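Local coordinates for protein putative D-alanine N-acetyltransferase of GNAT family (Desulfovibrio desulfuricans subsp. desulfuricans, PDB 2R7H) that probably transfers an acyl group, most likely acetyl from acetyl-CoA, to an amine, as other members of the GNAT acetyltransferase family do, at residues Gly93-Tyr98 / His121-Thr126. Numbering follows the deposited sequence.
Sequences GTYDLY and HDVRLT
Tyr95 reaches from strand 94-102 to Val123 of helix 111-125 and to Thr126 beyond it. At the base of the side chain, Tyr95 CB lies 4.1 Å from Val123 CG2. The ring comes next; with CG anti to the carbonyl carbon (chi1 -71°) it is swung to lie along Val123, and both methyls of that residue rest against it. Val123 CG2 sits near CG and CD2 of Tyr95, while Val123 CG1 comes within 3.5 Å of Tyr95 CD1. Val123 CG1 stands over the ring face in a CH-pi contact, 4.0 Å from the centroid of the Tyr95 ring and 29° off the normal. At the tip, Tyr95 OH is hydrogen-bonded to Thr126 OG1 at 2.7 Å, and Val123 O also lies 3.1 Å from Thr126 OG1. A water in the ring plane makes a second link, 3.1 Å from Tyr95 OH and donating to Thr126 O. The hydroxyl thus bonds directly to the Thr126 side chain and, through the water, to its carbonyl, just past the helix. All this falls within the beta-alpha-beta unit formed by strand 94-102, helix 111-125 and strand 130-136. Pro87 and Leu131, from the strands flanking 94-102, also touch Tyr95, and Val123 packs on Tyr85 and Val176.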
loop_
_atom_site.group_PDB
_atom_site.type_symbol
_atom_site.label_atom_id
_atom_site.label_comp_id
_atom_site.label_asym_id
_atom_site.label_seq_id
_atom_site.Cartn_x
_atom_site.Cartn_y
_atom_site.Cartn_z
ATOM N N GLY B 93 3.801 -0.959 -14.718
ATOM C CA GLY B 93 5.084 -0.258 -14.708
ATOM C C GLY B 93 5.462 0.611 -13.524
ATOM O O GLY B 93 6.401 1.412 -13.639
ATOM N N THR B 94 4.745 0.488 -12.405
ATOM C CA THR B 94 5.066 1.240 -11.190
ATOM C C THR B 94 5.583 0.237 -10.165
ATOM O O THR B 94 5.026 -0.843 -10.056
ATOM C CB THR B 94 3.885 2.021 -10.657
ATOM O OG1 THR B 94 3.516 2.989 -11.639
ATOM C CG2 THR B 94 4.249 2.814 -9.403
ATOM N N TYR B 95 6.633 0.624 -9.462
ATOM C CA TYR B 95 7.306 -0.197 -8.463
ATOM C C TYR B 95 7.523 0.599 -7.173
ATOM O O TYR B 95 7.659 1.793 -7.207
ATOM C CB TYR B 95 8.693 -0.632 -9.006
ATOM C CG TYR B 95 8.595 -1.651 -10.112
ATOM C CD1 TYR B 95 8.229 -1.280 -11.406
ATOM C CD2 TYR B 95 8.838 -2.983 -9.864
ATOM C CE1 TYR B 95 8.071 -2.236 -12.411
ATOM C CE2 TYR B 95 8.686 -3.929 -10.837
ATOM C CZ TYR B 95 8.316 -3.554 -12.111
ATOM O OH TYR B 95 8.186 -4.511 -13.082
ATOM N N ASP B 96 7.574 -0.119 -6.075
ATOM C CA ASP B 96 7.882 0.456 -4.790
ATOM C C ASP B 96 9.213 -0.053 -4.257
ATOM O O ASP B 96 9.462 -1.244 -4.291
ATOM C CB ASP B 96 6.838 0.113 -3.764
ATOM C CG ASP B 96 5.563 0.905 -3.960
ATOM O OD1 ASP B 96 5.575 2.140 -3.808
ATOM O OD2 ASP B 96 4.555 0.254 -4.165
ATOM N N LEU B 97 10.070 0.872 -3.828
ATOM C CA LEU B 97 11.316 0.515 -3.144
ATOM C C LEU B 97 10.887 0.472 -1.673
ATOM O O LEU B 97 10.528 1.497 -1.133
ATOM C CB LEU B 97 12.403 1.611 -3.308
ATOM C CG LEU B 97 13.745 1.345 -2.565
ATOM C CD1 LEU B 97 14.482 0.034 -3.042
ATOM C CD2 LEU B 97 14.641 2.586 -2.756
ATOM N N TYR B 98 10.893 -0.700 -1.047
ATOM C CA TYR B 98 10.479 -0.872 0.362
ATOM C C TYR B 98 11.573 -0.290 1.273
ATOM O O TYR B 98 11.271 0.583 2.090
ATOM C CB TYR B 98 10.001 -2.334 0.608
ATOM C CG TYR B 98 8.852 -2.729 -0.378
ATOM C CD1 TYR B 98 7.686 -1.975 -0.429
ATOM C CD2 TYR B 98 8.895 -3.881 -1.186
ATOM C CE1 TYR B 98 6.628 -2.275 -1.321
ATOM C CE2 TYR B 98 7.814 -4.208 -2.096
ATOM C CZ TYR B 98 6.675 -3.390 -2.158
ATOM O OH TYR B 98 5.544 -3.626 -3.011
ATOM N N HIS B 121 18.093 -0.741 -12.367
ATOM C CA HIS B 121 18.441 -1.566 -13.513
ATOM C C HIS B 121 17.395 -2.648 -13.694
ATOM O O HIS B 121 16.871 -2.857 -14.788
ATOM C CB HIS B 121 19.805 -2.212 -13.267
ATOM C CG HIS B 121 20.120 -3.361 -14.167
ATOM N ND1 HIS B 121 19.737 -4.654 -13.878
ATOM C CD2 HIS B 121 20.818 -3.426 -15.328
ATOM C CE1 HIS B 121 20.163 -5.463 -14.832
ATOM N NE2 HIS B 121 20.830 -4.743 -15.718
ATOM N N ASP B 122 17.078 -3.331 -12.604
ATOM C CA ASP B 122 16.098 -4.422 -12.638
ATOM C C ASP B 122 14.693 -4.003 -12.997
ATOM O O ASP B 122 14.016 -4.723 -13.699
ATOM C CB ASP B 122 16.063 -5.179 -11.323
ATOM C CG ASP B 122 17.335 -5.881 -11.012
ATOM O OD1 ASP B 122 18.278 -5.896 -11.848
ATOM O OD2 ASP B 122 17.387 -6.448 -9.910
ATOM N N VAL B 123 14.262 -2.861 -12.463
ATOM C CA VAL B 123 12.956 -2.282 -12.719
ATOM C C VAL B 123 12.902 -1.837 -14.189
ATOM O O VAL B 123 11.896 -2.036 -14.853
ATOM C CB VAL B 123 12.645 -1.120 -11.743
ATOM C CG1 VAL B 123 11.484 -0.293 -12.221
ATOM C CG2 VAL B 123 12.404 -1.670 -10.332
ATOM N N ARG B 124 13.950 -1.188 -14.678
ATOM C CA ARG B 124 13.999 -0.846 -16.091
ATOM C C ARG B 124 13.835 -2.086 -17.001
ATOM O O ARG B 124 13.061 -2.043 -17.966
ATOM C CB ARG B 124 15.297 -0.156 -16.443
ATOM C CG ARG B 124 15.326 1.257 -16.040
ATOM C CD ARG B 124 16.694 1.909 -16.220
ATOM N NE ARG B 124 16.566 3.358 -15.999
ATOM C CZ ARG B 124 17.575 4.216 -15.823
ATOM N NH1 ARG B 124 18.846 3.815 -15.663
ATOM N NH2 ARG B 124 17.271 5.508 -15.675
ATOM N N LEU B 125 14.536 -3.170 -16.697
ATOM C CA LEU B 125 14.421 -4.398 -17.515
ATOM C C LEU B 125 13.056 -5.035 -17.644
ATOM O O LEU B 125 12.762 -5.649 -18.660
ATOM C CB LEU B 125 15.412 -5.492 -17.094
ATOM C CG LEU B 125 16.782 -5.411 -17.758
ATOM C CD1 LEU B 125 17.387 -4.007 -17.671
ATOM C CD2 LEU B 125 17.682 -6.480 -17.177
ATOM N N THR B 126 12.228 -4.895 -16.629
ATOM C CA THR B 126 10.907 -5.470 -16.631
ATOM C C THR B 126 9.896 -4.499 -17.186
ATOM O O THR B 126 8.719 -4.764 -17.095
ATOM C CB THR B 126 10.517 -5.924 -15.222
ATOM O OG1 THR B 126 10.574 -4.810 -14.333
ATOM C CG2 THR B 126 11.489 -6.960 -14.726
HETATM O O HOH W 1 6.916 -3.196 -15.538
#